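Local coordinates for protein TASOR (Homo sapiens, PDB 6TL1) that is a component of the HUSH complex, which maintains epigenetic silencing at chromatin rich in H3K9me3, and is represented here by its pseudo-PARP domain, at residues A[24-30]-A[111-115]; A[39-43]-A[201-205]; A[67-71]-A[133-138]; A[90-95]-A[104-109]. All blocks are in the same frame, centred on the assembly; numbering follows the deposited sequence.

From the N terminus, the chain leaves helix 12-22 through the loop that enters interaction 1, where residues 24-30 meet 111-115 beyond strand 107-110. Strand 34-42 then enters interaction 2, whose partner 201-205 lies near the C-terminal end, so this pairing closes the longest loop and crosses interaction 1. Inside that loop, residues 67-71 pair with 133-138 in interaction 3, which also crosses interaction 1. Interaction 4, the short closure of 90-95 on 104-109, is nested within all three others. Interactions 2 and 3 join strands of the five-stranded antiparallel sheet and touch through Tyr-202 and Lys-133; Leu-109 of interaction 4 packs on Ile-134 of interaction 3.

Interaction 1. Residues A[24-30]-A[111-115]; sequences SYLEPTS and RYADL
The carboxylate of Asp-114 gathers three hydrogen bonds from the loop 24-30. Its OD1 accepts from Leu-26 N at 2.8 Å, on the syn side but out of the carboxylate plane, and OD2 from Glu-27 N at 3.0 Å on its syn lone pair. The anti lone pair of OD2 receives the hydroxyl of Ser-30, with OG and OD2 2.6 Å apart. Three donors on two oxygens fix the rotation of the carboxylate, and they probably stabilise its buried negative charge. A backbone bond from Ala-113 N to Ser-24 O (2.9 Å) adds a fourth link in the type I turn Tyr-112 to Leu-115. Further out, Leu-26 CB lies over one face of the Tyr-112 ring, 3.7 Å from its centroid, and Arg-111 CG covers the opposite face. A chi1 of 172° turns the Leu-26 branch away from its own N and lays CD1 against Tyr-112 CZ at 3.6 Å. The Tyr-25 ring packs obliquely on Asp-114, its plane 36° from the carboxylate, and touches Ala-113 CB; its hydroxyl bonds Tyr-36. The contact ties the loop after helix 12-22 to that after strand 107-110, with Phe-34 of strand 34-42 against Asp-114 and helix 176-179 against Leu-115.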
loop_
_atom_site.group_PDB
_atom_site.type_symbol
_atom_site.label_atom_id
_atom_site.label_comp_id
_atom_site.label_asym_id
_atom_site.label_seq_id
_atom_site.Cartn_x
_atom_site.Cartn_y
_atom_site.Cartn_z
ATOM N N SER A 24 -7.524 -8.906 -4.357
ATOM C CA SER A 24 -6.671 -8.551 -3.225
ATOM C C SER A 24 -7.448 -8.452 -1.913
ATOM O O SER A 24 -6.986 -7.809 -0.965
ATOM C CB SER A 24 -5.954 -7.232 -3.509
ATOM O OG SER A 24 -5.312 -7.272 -4.778
ATOM N N TYR A 25 -8.609 -9.078 -1.837
ATOM C CA TYR A 25 -9.397 -9.070 -0.617
ATOM C C TYR A 25 -8.863 -10.084 0.380
ATOM O O TYR A 25 -8.348 -11.147 0.015
ATOM C CB TYR A 25 -10.866 -9.398 -0.912
ATOM C CG TYR A 25 -11.632 -8.324 -1.656
ATOM C CD1 TYR A 25 -11.341 -6.981 -1.468
ATOM C CD2 TYR A 25 -12.654 -8.661 -2.551
ATOM C CE1 TYR A 25 -12.044 -5.999 -2.145
ATOM C CE2 TYR A 25 -13.362 -7.687 -3.231
ATOM C CZ TYR A 25 -13.043 -6.360 -3.029
ATOM O OH TYR A 25 -13.735 -5.387 -3.698
ATOM N N LEU A 26 -8.994 -9.747 1.661
ATOM C CA LEU A 26 -8.778 -10.772 2.671
ATOM C C LEU A 26 -9.952 -11.738 2.686
ATOM O O LEU A 26 -9.775 -12.951 2.849
ATOM C CB LEU A 26 -8.595 -10.140 4.046
ATOM C CG LEU A 26 -8.561 -11.180 5.162
ATOM C CD1 LEU A 26 -7.294 -12.022 5.058
ATOM C CD2 LEU A 26 -8.673 -10.520 6.535
ATOM N N GLU A 27 -11.159 -11.223 2.491
ATOM C CA GLU A 27 -12.338 -12.066 2.310
ATOM C C GLU A 27 -12.851 -11.835 0.894
ATOM O O GLU A 27 -13.516 -10.815 0.636
ATOM C CB GLU A 27 -13.405 -11.720 3.343
ATOM C CG GLU A 27 -12.972 -11.982 4.775
ATOM C CD GLU A 27 -14.083 -11.711 5.779
ATOM O OE1 GLU A 27 -15.252 -11.574 5.349
ATOM O OE2 GLU A 27 -13.784 -11.628 6.988
ATOM N N PRO A 28 -12.625 -12.765 -0.038
ATOM C CA PRO A 28 -13.032 -12.512 -1.436
ATOM C C PRO A 28 -14.513 -12.192 -1.616
ATOM O O PRO A 28 -14.860 -11.561 -2.622
ATOM C CB PRO A 28 -12.628 -13.806 -2.153
ATOM C CG PRO A 28 -11.448 -14.286 -1.354
ATOM C CD PRO A 28 -11.830 -14.000 0.080
ATOM N N THR A 29 -15.386 -12.581 -0.673
ATOM C CA THR A 29 -16.797 -12.205 -0.722
ATOM C C THR A 29 -17.042 -10.726 -0.450
ATOM O O THR A 29 -18.196 -10.285 -0.550
ATOM C CB THR A 29 -17.625 -13.054 0.250
ATOM O OG1 THR A 29 -17.036 -13.020 1.559
ATOM C CG2 THR A 29 -17.711 -14.481 -0.256
ATOM N N SER A 30 -16.006 -9.954 -0.096
ATOM C CA SER A 30 -16.143 -8.508 -0.025
ATOM C C SER A 30 -16.534 -7.921 -1.377
ATOM O O SER A 30 -16.814 -6.720 -1.462
ATOM C CB SER A 30 -14.826 -7.853 0.431
ATOM O OG SER A 30 -14.513 -8.154 1.789
ATOM N N ARG A 111 -2.201 -4.469 2.911
ATOM C CA ARG A 111 -2.054 -5.625 2.031
ATOM C C ARG A 111 -3.369 -5.973 1.337
ATOM O O ARG A 111 -3.365 -6.519 0.226
ATOM C CB ARG A 111 -1.557 -6.822 2.849
ATOM C CG ARG A 111 -1.615 -8.174 2.169
ATOM C CD ARG A 111 -0.710 -9.191 2.855
ATOM N NE ARG A 111 -0.969 -10.551 2.379
ATOM C CZ ARG A 111 -0.633 -11.663 3.035
ATOM N NH1 ARG A 111 -0.023 -11.590 4.209
ATOM N NH2 ARG A 111 -0.912 -12.854 2.514
ATOM N N TYR A 112 -4.494 -5.702 1.988
ATOM C CA TYR A 112 -5.798 -6.183 1.555
ATOM C C TYR A 112 -6.709 -5.011 1.228
ATOM O O TYR A 112 -6.796 -4.051 2.000
ATOM C CB TYR A 112 -6.442 -7.061 2.629
ATOM C CG TYR A 112 -5.709 -8.352 2.904
ATOM C CD1 TYR A 112 -5.684 -9.356 1.956
ATOM C CD2 TYR A 112 -5.043 -8.569 4.117
ATOM C CE1 TYR A 112 -5.036 -10.544 2.185
ATOM C CE2 TYR A 112 -4.375 -9.770 4.358
ATOM C CZ TYR A 112 -4.389 -10.754 3.377
ATOM O OH TYR A 112 -3.757 -11.955 3.553
ATOM N N ALA A 113 -7.404 -5.106 0.093
ATOM C CA ALA A 113 -8.235 -4.004 -0.374
ATOM C C ALA A 113 -9.538 -3.858 0.393
ATOM O O ALA A 113 -10.217 -2.842 0.208
ATOM C CB ALA A 113 -8.551 -4.176 -1.860
ATOM N N ASP A 114 -9.925 -4.838 1.221
ATOM C CA ASP A 114 -11.127 -4.712 2.039
ATOM C C ASP A 114 -10.814 -4.431 3.505
ATOM O O ASP A 114 -11.733 -4.406 4.329
ATOM C CB ASP A 114 -12.023 -5.961 1.911
ATOM C CG ASP A 114 -11.284 -7.263 2.172
ATOM O OD1 ASP A 114 -10.034 -7.254 2.276
ATOM O OD2 ASP A 114 -11.960 -8.315 2.224
ATOM N N LEU A 115 -9.541 -4.162 3.836
ATOM C CA LEU A 115 -9.074 -3.904 5.206
ATOM C C LEU A 115 -8.292 -2.594 5.190
ATOM O O LEU A 115 -7.058 -2.598 5.170
ATOM C CB LEU A 115 -8.225 -5.066 5.707
ATOM C CG LEU A 115 -7.852 -5.085 7.189
ATOM C CD1 LEU A 115 -9.027 -4.671 8.052
ATOM C CD2 LEU A 115 -7.378 -6.485 7.571
#

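Interaction 2. Residues A[39-43]-A[201-205]; sequences ACLVH and PYAVV
Leu-41 lays CD2 over one face of the Tyr-202 ring, a CH-pi contact 4.3 Å from the centroid and 23° off the ring normal. The two side chains run alongside each other from neighbouring antiparallel strands, 34-42 and 199-209, of the five-stranded sheet. Tyr-202 and Ala-203 both face Ile-131 of strand 126-134, the neighbour on the far side of strand 199-209: a classic beta bulge. Cys-40 and Val-204 make the hydrogen-bonded pair: Cys-40 N reaches Val-204 O at 2.7 Å, and Val-204 N returns to Cys-40 O at 2.8 Å. At the bulge, Val-42 N bonds to Tyr-202 O from above the carbonyl plane, 51° out of it.

The two faces of the sheet carry different packing. Ala-39 CB meets Val-205 CG1 at 3.7 Å on the face that helix 12-22 covers, through Phe-14, Val-17 and Leu-21. On the other, Val-42 CG2 touches Val-204 CG2, also at 3.7 Å, both residues against Cys-86 of helix 82-88. The CG1 branch of Val-42, anti to the backbone N (chi1 179°), instead lies near Pro-201. Where the strands part, one water donates to both Val-42 O and Tyr-202 O, 2.6 Å from each.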
loop_
_atom_site.group_PDB
_atom_site.type_symbol
_atom_site.label_atom_id
_atom_site.label_comp_id
_atom_site.label_asym_id
_atom_site.label_seq_id
_atom_site.Cartn_x
_atom_site.Cartn_y
_atom_site.Cartn_z
ATOM N N ALA A 39 -12.869 5.452 -11.356
ATOM C CA ALA A 39 -11.500 4.965 -11.298
ATOM C C ALA A 39 -10.642 5.782 -12.253
ATOM O O ALA A 39 -11.090 6.138 -13.351
ATOM C CB ALA A 39 -11.427 3.474 -11.645
ATOM N N CYS A 40 -9.419 6.090 -11.823
ATOM C CA CYS A 40 -8.434 6.766 -12.657
ATOM C C CYS A 40 -7.103 6.037 -12.597
ATOM O O CYS A 40 -6.713 5.535 -11.541
ATOM C CB CYS A 40 -8.188 8.210 -12.194
ATOM S SG CYS A 40 -9.615 9.278 -12.163
ATOM N N LEU A 41 -6.394 5.999 -13.722
ATOM C CA LEU A 41 -4.991 5.622 -13.668
ATOM C C LEU A 41 -4.165 6.860 -13.345
ATOM O O LEU A 41 -4.545 7.989 -13.668
ATOM C CB LEU A 41 -4.519 4.988 -14.980
ATOM C CG LEU A 41 -5.045 3.575 -15.212
ATOM C CD1 LEU A 41 -4.893 3.130 -16.650
ATOM C CD2 LEU A 41 -4.338 2.607 -14.267
ATOM N N VAL A 42 -3.054 6.651 -12.654
ATOM C CA VAL A 42 -2.181 7.746 -12.268
ATOM C C VAL A 42 -0.957 7.716 -13.177
ATOM O O VAL A 42 -0.354 6.656 -13.394
ATOM C CB VAL A 42 -1.794 7.654 -10.783
ATOM C CG1 VAL A 42 -0.867 8.798 -10.410
ATOM C CG2 VAL A 42 -3.051 7.670 -9.910
ATOM N N HIS A 43 -0.596 8.871 -13.722
ATOM C CA HIS A 43 0.580 8.965 -14.586
ATOM C C HIS A 43 1.450 10.076 -14.014
ATOM O O HIS A 43 1.326 11.240 -14.397
ATOM C CB HIS A 43 0.194 9.199 -16.058
ATOM C CG HIS A 43 -0.794 8.196 -16.578
ATOM N ND1 HIS A 43 -0.424 6.920 -16.928
ATOM C CD2 HIS A 43 -2.111 8.309 -16.879
ATOM C CE1 HIS A 43 -1.488 6.259 -17.363
ATOM N NE2 HIS A 43 -2.517 7.080 -17.351
ATOM N N PRO A 201 2.264 5.518 -6.764
ATOM C CA PRO A 201 0.820 5.511 -7.043
ATOM C C PRO A 201 0.536 5.085 -8.478
ATOM O O PRO A 201 1.190 5.534 -9.426
ATOM C CB PRO A 201 0.397 6.958 -6.786
ATOM C CG PRO A 201 1.628 7.748 -6.995
ATOM C CD PRO A 201 2.774 6.881 -6.543
ATOM N N TYR A 202 -0.435 4.191 -8.623
ATOM C CA TYR A 202 -0.799 3.550 -9.879
ATOM C C TYR A 202 -2.233 3.826 -10.308
ATOM O O TYR A 202 -2.483 4.069 -11.494
ATOM C CB TYR A 202 -0.574 2.029 -9.732
ATOM C CG TYR A 202 -1.022 1.204 -10.910
ATOM C CD1 TYR A 202 -0.207 1.069 -12.030
ATOM C CD2 TYR A 202 -2.246 0.531 -10.892
ATOM C CE1 TYR A 202 -0.609 0.315 -13.115
ATOM C CE2 TYR A 202 -2.657 -0.218 -11.975
ATOM C CZ TYR A 202 -1.838 -0.336 -13.072
ATOM O OH TYR A 202 -2.246 -1.095 -14.151
ATOM N N ALA A 203 -3.186 3.819 -9.374
ATOM C CA ALA A 203 -4.583 4.050 -9.720
ATOM C C ALA A 203 -5.321 4.565 -8.496
ATOM O O ALA A 203 -4.876 4.387 -7.361
ATOM C CB ALA A 203 -5.254 2.769 -10.244
ATOM N N VAL A 204 -6.464 5.203 -8.745
ATOM C CA VAL A 204 -7.361 5.681 -7.697
ATOM C C VAL A 204 -8.778 5.246 -8.042
ATOM O O VAL A 204 -9.209 5.378 -9.194
ATOM C CB VAL A 204 -7.300 7.211 -7.534
ATOM C CG1 VAL A 204 -8.085 7.643 -6.309
ATOM C CG2 VAL A 204 -5.848 7.681 -7.439
ATOM N N VAL A 205 -9.492 4.720 -7.051
ATOM C CA VAL A 205 -10.893 4.356 -7.197
ATOM C C VAL A 205 -11.675 5.013 -6.074
ATOM O O VAL A 205 -11.157 5.256 -4.979
ATOM C CB VAL A 205 -11.105 2.833 -7.150
ATOM C CG1 VAL A 205 -10.431 2.156 -8.330
ATOM C CG2 VAL A 205 -10.592 2.281 -5.823
HETATM O O HOH W 1 2.320 7.078 -11.566
HETATM O O HOH W 2 -0.764 4.104 -13.457
#

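Interaction 3. Residues A[67-71]-A[133-138]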
loop_
_atom_site.group_PDB
_atom_site.type_symbol
_atom_site.label_atom_id
_atom_site.label_comp_id
_atom_site.label_asym_id
_atom_site.label_seq_id
_atom_site.Cartn_x
_atom_site.Cartn_y
_atom_site.Cartn_z
ATOM N N GLU A 67 12.509 -10.978 -6.100
ATOM C CA GLU A 67 12.470 -9.784 -5.268
ATOM C C GLU A 67 12.285 -8.511 -6.082
ATOM O O GLU A 67 11.998 -7.460 -5.505
ATOM C CB GLU A 67 13.742 -9.725 -4.418
ATOM C CG GLU A 67 13.821 -10.909 -3.444
ATOM C CD GLU A 67 15.169 -11.061 -2.766
ATOM O OE1 GLU A 67 16.195 -10.665 -3.362
ATOM O OE2 GLU A 67 15.201 -11.615 -1.645
ATOM N N LEU A 68 12.415 -8.578 -7.403
ATOM C CA LEU A 68 12.209 -7.403 -8.233
ATOM C C LEU A 68 10.770 -7.285 -8.720
ATOM O O LEU A 68 10.431 -6.299 -9.386
ATOM C CB LEU A 68 13.158 -7.469 -9.429
ATOM C CG LEU A 68 14.637 -7.366 -9.059
ATOM C CD1 LEU A 68 15.485 -7.605 -10.283
ATOM C CD2 LEU A 68 14.937 -6.014 -8.435
ATOM N N SER A 69 9.929 -8.268 -8.398
ATOM C CA SER A 69 8.558 -8.312 -8.886
ATOM C C SER A 69 7.739 -7.127 -8.383
ATOM O O SER A 69 7.907 -6.664 -7.250
ATOM C CB SER A 69 7.906 -9.630 -8.454
ATOM O OG SER A 69 6.670 -9.834 -9.108
ATOM N N GLU A 70 6.845 -6.638 -9.243
ATOM C CA GLU A 70 5.842 -5.629 -8.907
ATOM C C GLU A 70 4.590 -6.270 -8.319
ATOM O O GLU A 70 4.120 -7.295 -8.808
ATOM C CB GLU A 70 5.467 -4.811 -10.143
ATOM C CG GLU A 70 6.595 -3.949 -10.673
ATOM C CD GLU A 70 6.197 -3.165 -11.910
ATOM O OE1 GLU A 70 4.997 -3.175 -12.265
ATOM O OE2 GLU A 70 7.090 -2.550 -12.534
ATOM N N SER A 71 4.054 -5.669 -7.263
ATOM C CA SER A 71 2.748 -6.061 -6.731
ATOM C C SER A 71 1.997 -4.789 -6.343
ATOM O O SER A 71 2.437 -3.673 -6.638
ATOM C CB SER A 71 2.888 -7.071 -5.580
ATOM O OG SER A 71 3.737 -6.580 -4.575
ATOM N N LYS A 133 1.660 0.636 -6.864
ATOM C CA LYS A 133 2.532 -0.462 -7.225
ATOM C C LYS A 133 3.740 -0.404 -6.297
ATOM O O LYS A 133 4.195 0.676 -5.912
ATOM C CB LYS A 133 2.955 -0.416 -8.695
ATOM C CG LYS A 133 3.877 0.706 -9.105
ATOM C CD LYS A 133 4.336 0.476 -10.553
ATOM C CE LYS A 133 5.175 1.632 -11.107
ATOM N NZ LYS A 133 5.445 1.431 -12.572
ATOM N N ILE A 134 4.204 -1.578 -5.875
ATOM C CA ILE A 134 5.268 -1.693 -4.890
ATOM C C ILE A 134 6.207 -2.795 -5.335
ATOM O O ILE A 134 5.850 -3.661 -6.138
ATOM C CB ILE A 134 4.745 -2.008 -3.467
ATOM C CG1 ILE A 134 3.922 -3.306 -3.505
ATOM C CG2 ILE A 134 3.939 -0.842 -2.944
ATOM C CD1 ILE A 134 3.405 -3.776 -2.151
ATOM N N MET A 135 7.417 -2.744 -4.794
ATOM C CA MET A 135 8.346 -3.868 -4.819
ATOM C C MET A 135 8.662 -4.222 -3.382
ATOM O O MET A 135 9.329 -3.452 -2.675
ATOM C CB MET A 135 9.610 -3.512 -5.591
ATOM C CG MET A 135 9.351 -3.298 -7.069
ATOM S SD MET A 135 10.882 -2.949 -7.943
ATOM C CE MET A 135 11.104 -1.262 -7.412
ATOM N N LYS A 136 8.166 -5.377 -2.938
ATOM C CA LYS A 136 8.466 -5.775 -1.582
ATOM C C LYS A 136 9.933 -6.132 -1.438
ATOM O O LYS A 136 10.474 -6.043 -0.336
ATOM C CB LYS A 136 7.580 -6.945 -1.140
ATOM C CG LYS A 136 6.088 -6.669 -1.205
ATOM C CD LYS A 136 5.324 -7.666 -0.340
ATOM C CE LYS A 136 4.973 -8.944 -1.076
ATOM N NZ LYS A 136 4.120 -8.697 -2.270
ATOM N N GLY A 137 10.586 -6.509 -2.537
ATOM C CA GLY A 137 12.009 -6.799 -2.503
ATOM C C GLY A 137 12.330 -7.884 -1.494
ATOM O O GLY A 137 11.596 -8.875 -1.341
ATOM N N LYS A 138 13.449 -7.704 -0.796
ATOM C CA LYS A 138 13.836 -8.606 0.282
ATOM C C LYS A 138 13.098 -8.161 1.534
ATOM O O LYS A 138 13.295 -7.042 2.030
ATOM C CB LYS A 138 15.350 -8.627 0.482
ATOM C CG LYS A 138 15.780 -9.305 1.774
ATOM C CD LYS A 138 17.245 -9.735 1.748
ATOM C CE LYS A 138 17.412 -11.098 1.056
ATOM N NZ LYS A 138 17.086 -12.259 1.954
HETATM O O HOH W 3 6.543 -6.921 -4.815
#
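Glu-67 and Lys-138 run alongside each other with their ends in the same direction at one end of this contact, and Glu-70 and Lys-133 do likewise at the other. Between them, residues 67-71 lead into strand 71-77, an edge strand of the five-stranded antiparallel sheet, next to strand 126-134. Neither charged pair closes into a salt bridge. Glu-67 OE2 lies against the aliphatic part of Lys-138, 3.5 Å from CE, and its other oxygen OE1 is taken by Leu-64 N; Glu-70 OE2 forms its salt bridge with Arg-55 of helix 45-60.

The sheet pairing itself is set by Ser-71 and Ile-134, a hydrogen-bonded antiparallel pair. Ser-71 N donates to Ile-134 O at 2.9 Å, and Ile-134 N donates back to Ser-71 O at 2.8 Å, tilted 34° from the carbonyl plane. Their side chains share one face of the sheet, where Ser-71 OG comes 3.4 Å from Ile-134 CG1. With chi1 at 54°, the hydroxyl sits between its own N and carbonyl carbon and meets Lys-136 NZ, whose chain bends at chi3 and chi4 to offer a weak bond. Met-135 instead sends its sulfur past Leu-68, with SD 3.7 Å from Leu-68 O, and packs on Phe-51 of helix 45-60. Gly-137, where the chain turns with positive phi, brings its CA to Glu-67 O at 3.1 Å in a CA-H...O contact. A single water stitches the middle together, donating to Ser-69 O at 2.8 Å and accepting from Lys-136 N at 2.9 Å while also bonded to Ser-71 OG.

Interaction 4. Residues A[90-95]-A[104-109]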
loop_
_atom_site.group_PDB
_atom_site.type_symbol
_atom_site.label_atom_id
_atom_site.label_comp_id
_atom_site.label_asym_id
_atom_site.label_seq_id
_atom_site.Cartn_x
_atom_site.Cartn_y
_atom_site.Cartn_z
ATOM N N LEU A 90 3.871 9.128 -1.582
ATOM C CA LEU A 90 3.559 8.854 -0.184
ATOM C C LEU A 90 4.791 9.107 0.680
ATOM O O LEU A 90 5.850 8.527 0.436
ATOM C CB LEU A 90 3.086 7.418 -0.019
ATOM C CG LEU A 90 2.632 7.022 1.385
ATOM C CD1 LEU A 90 1.481 7.901 1.860
ATOM C CD2 LEU A 90 2.227 5.568 1.387
ATOM N N HIS A 91 4.643 9.957 1.692
ATOM C CA HIS A 91 5.739 10.353 2.562
ATOM C C HIS A 91 5.578 9.767 3.957
ATOM O O HIS A 91 4.477 9.385 4.376
ATOM C CB HIS A 91 5.836 11.878 2.658
ATOM C CG HIS A 91 6.348 12.532 1.412
ATOM N ND1 HIS A 91 5.583 12.662 0.274
ATOM C CD2 HIS A 91 7.546 13.091 1.127
ATOM C CE1 HIS A 91 6.289 13.270 -0.662
ATOM N NE2 HIS A 91 7.484 13.543 -0.170
ATOM N N VAL A 92 6.704 9.727 4.687
ATOM C CA VAL A 92 6.665 9.269 6.070
ATOM C C VAL A 92 5.813 10.226 6.887
ATOM O O VAL A 92 5.601 11.388 6.518
ATOM C CB VAL A 92 8.074 9.162 6.677
ATOM C CG1 VAL A 92 8.885 8.092 5.956
ATOM C CG2 VAL A 92 8.778 10.528 6.623
ATOM N N GLY A 93 5.350 9.735 8.036
ATOM C CA GLY A 93 4.561 10.533 8.950
ATOM C C GLY A 93 3.091 10.654 8.613
ATOM O O GLY A 93 2.381 11.405 9.291
ATOM N N GLN A 94 2.605 9.952 7.596
ATOM C CA GLN A 94 1.204 10.045 7.210
ATOM C C GLN A 94 0.344 8.950 7.828
ATOM O O GLN A 94 -0.881 8.982 7.676
ATOM C CB GLN A 94 1.077 10.016 5.685
ATOM C CG GLN A 94 1.826 11.160 5.007
ATOM C CD GLN A 94 1.240 12.522 5.333
ATOM O OE1 GLN A 94 1.963 13.450 5.690
ATOM N NE2 GLN A 94 -0.079 12.646 5.209
ATOM N N SER A 95 0.948 7.998 8.530
ATOM C CA SER A 95 0.212 6.963 9.231
ATOM C C SER A 95 0.425 7.116 10.730
ATOM O O SER A 95 1.394 7.724 11.180
ATOM C CB SER A 95 0.652 5.565 8.782
ATOM O OG SER A 95 0.077 4.582 9.628
ATOM N N SER A 104 7.252 7.728 11.529
ATOM C CA SER A 104 8.112 8.825 11.113
ATOM C C SER A 104 9.274 8.347 10.259
ATOM O O SER A 104 9.975 9.175 9.669
ATOM C CB SER A 104 8.657 9.563 12.336
ATOM O OG SER A 104 9.522 8.719 13.086
ATOM N N MET A 105 9.497 7.037 10.188
ATOM C CA MET A 105 10.622 6.473 9.461
ATOM C C MET A 105 10.223 5.646 8.248
ATOM O O MET A 105 11.099 5.292 7.453
ATOM C CB MET A 105 11.478 5.618 10.409
ATOM C CG MET A 105 12.163 6.462 11.486
ATOM S SD MET A 105 13.346 5.556 12.502
ATOM C CE MET A 105 12.304 4.704 13.658
ATOM N N GLY A 106 8.940 5.315 8.094
ATOM C CA GLY A 106 8.478 4.494 6.996
ATOM C C GLY A 106 7.051 4.850 6.649
ATOM O O GLY A 106 6.432 5.713 7.278
ATOM N N VAL A 107 6.533 4.190 5.620
ATOM C CA VAL A 107 5.167 4.408 5.169
ATOM C C VAL A 107 4.423 3.084 5.233
ATOM O O VAL A 107 4.980 2.029 4.913
ATOM C CB VAL A 107 5.129 5.031 3.755
ATOM C CG1 VAL A 107 6.004 6.303 3.730
ATOM C CG2 VAL A 107 5.586 4.045 2.686
ATOM N N TYR A 108 3.173 3.138 5.671
ATOM C CA TYR A 108 2.356 1.948 5.874
ATOM C C TYR A 108 1.319 1.828 4.760
ATOM O O TYR A 108 0.611 2.792 4.466
ATOM C CB TYR A 108 1.654 2.014 7.229
ATOM C CG TYR A 108 2.493 1.623 8.423
ATOM C CD1 TYR A 108 2.554 0.299 8.832
ATOM C CD2 TYR A 108 3.184 2.577 9.166
ATOM C CE1 TYR A 108 3.287 -0.075 9.912
ATOM C CE2 TYR A 108 3.928 2.207 10.276
ATOM C CZ TYR A 108 3.975 0.877 10.639
ATOM O OH TYR A 108 4.692 0.460 11.737
ATOM N N LEU A 109 1.216 0.647 4.159
ATOM C CA LEU A 109 0.194 0.362 3.154
ATOM C C LEU A 109 -0.547 -0.920 3.518
ATOM O O LEU A 109 0.051 -1.856 4.046
ATOM C CB LEU A 109 0.814 0.224 1.736
ATOM C CG LEU A 109 1.526 1.451 1.156
ATOM C CD1 LEU A 109 2.138 1.162 -0.186
ATOM C CD2 LEU A 109 0.494 2.553 0.979
HETATM O O HOH W 4 3.747 6.891 8.021
#
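A type II beta turn from His-91 to Gln-94, with Gly-93 at its positive-phi corner, folds the loop after helix 82-88 against the approach to strand 107-110. No direct hydrogen bond joins the two segments; apolar side chains and one water do the work. The side chains of Leu-90 and Val-107 pass head to tail, Leu-90 CD2 coming 3.8 Å from Val-107 CB. The same methyl meets Leu-109 CD2 at 3.5 Å; chi1 of -176° points the Leu-90 branch opposite its own N, toward Val-107 and Leu-109. Val-107 CG1 in turn presses on the backbone of the turn, 3.5 Å from His-91 C. Val-92 packs on the backbone of 104-106: its CG1 lies over the peptide between Met-105 and Gly-106, 3.5 Å from Gly-106 N, and CG2 lies equally near Ser-104 O.

One water bridges the turn and the strand approach, donating to Gly-106 O at 3.0 Å and accepting from Ser-95 N at 3.1 Å, with a weaker bond from Gly-93 N. Further along, Ser-95 OG approaches Tyr-108 CD2 at 3.7 Å, though its hydrogen bond goes to Ile-97 N; the Tyr-108 hydroxyl is held by Gly-101 and Leu-100. Strand 107-110 edges the four-stranded mixed sheet, paired with strand 181-184, while Leu-90 and Leu-109 extend to Phe-132 of strand 126-134 and Leu-75 of strand 71-77, joining the two sheets.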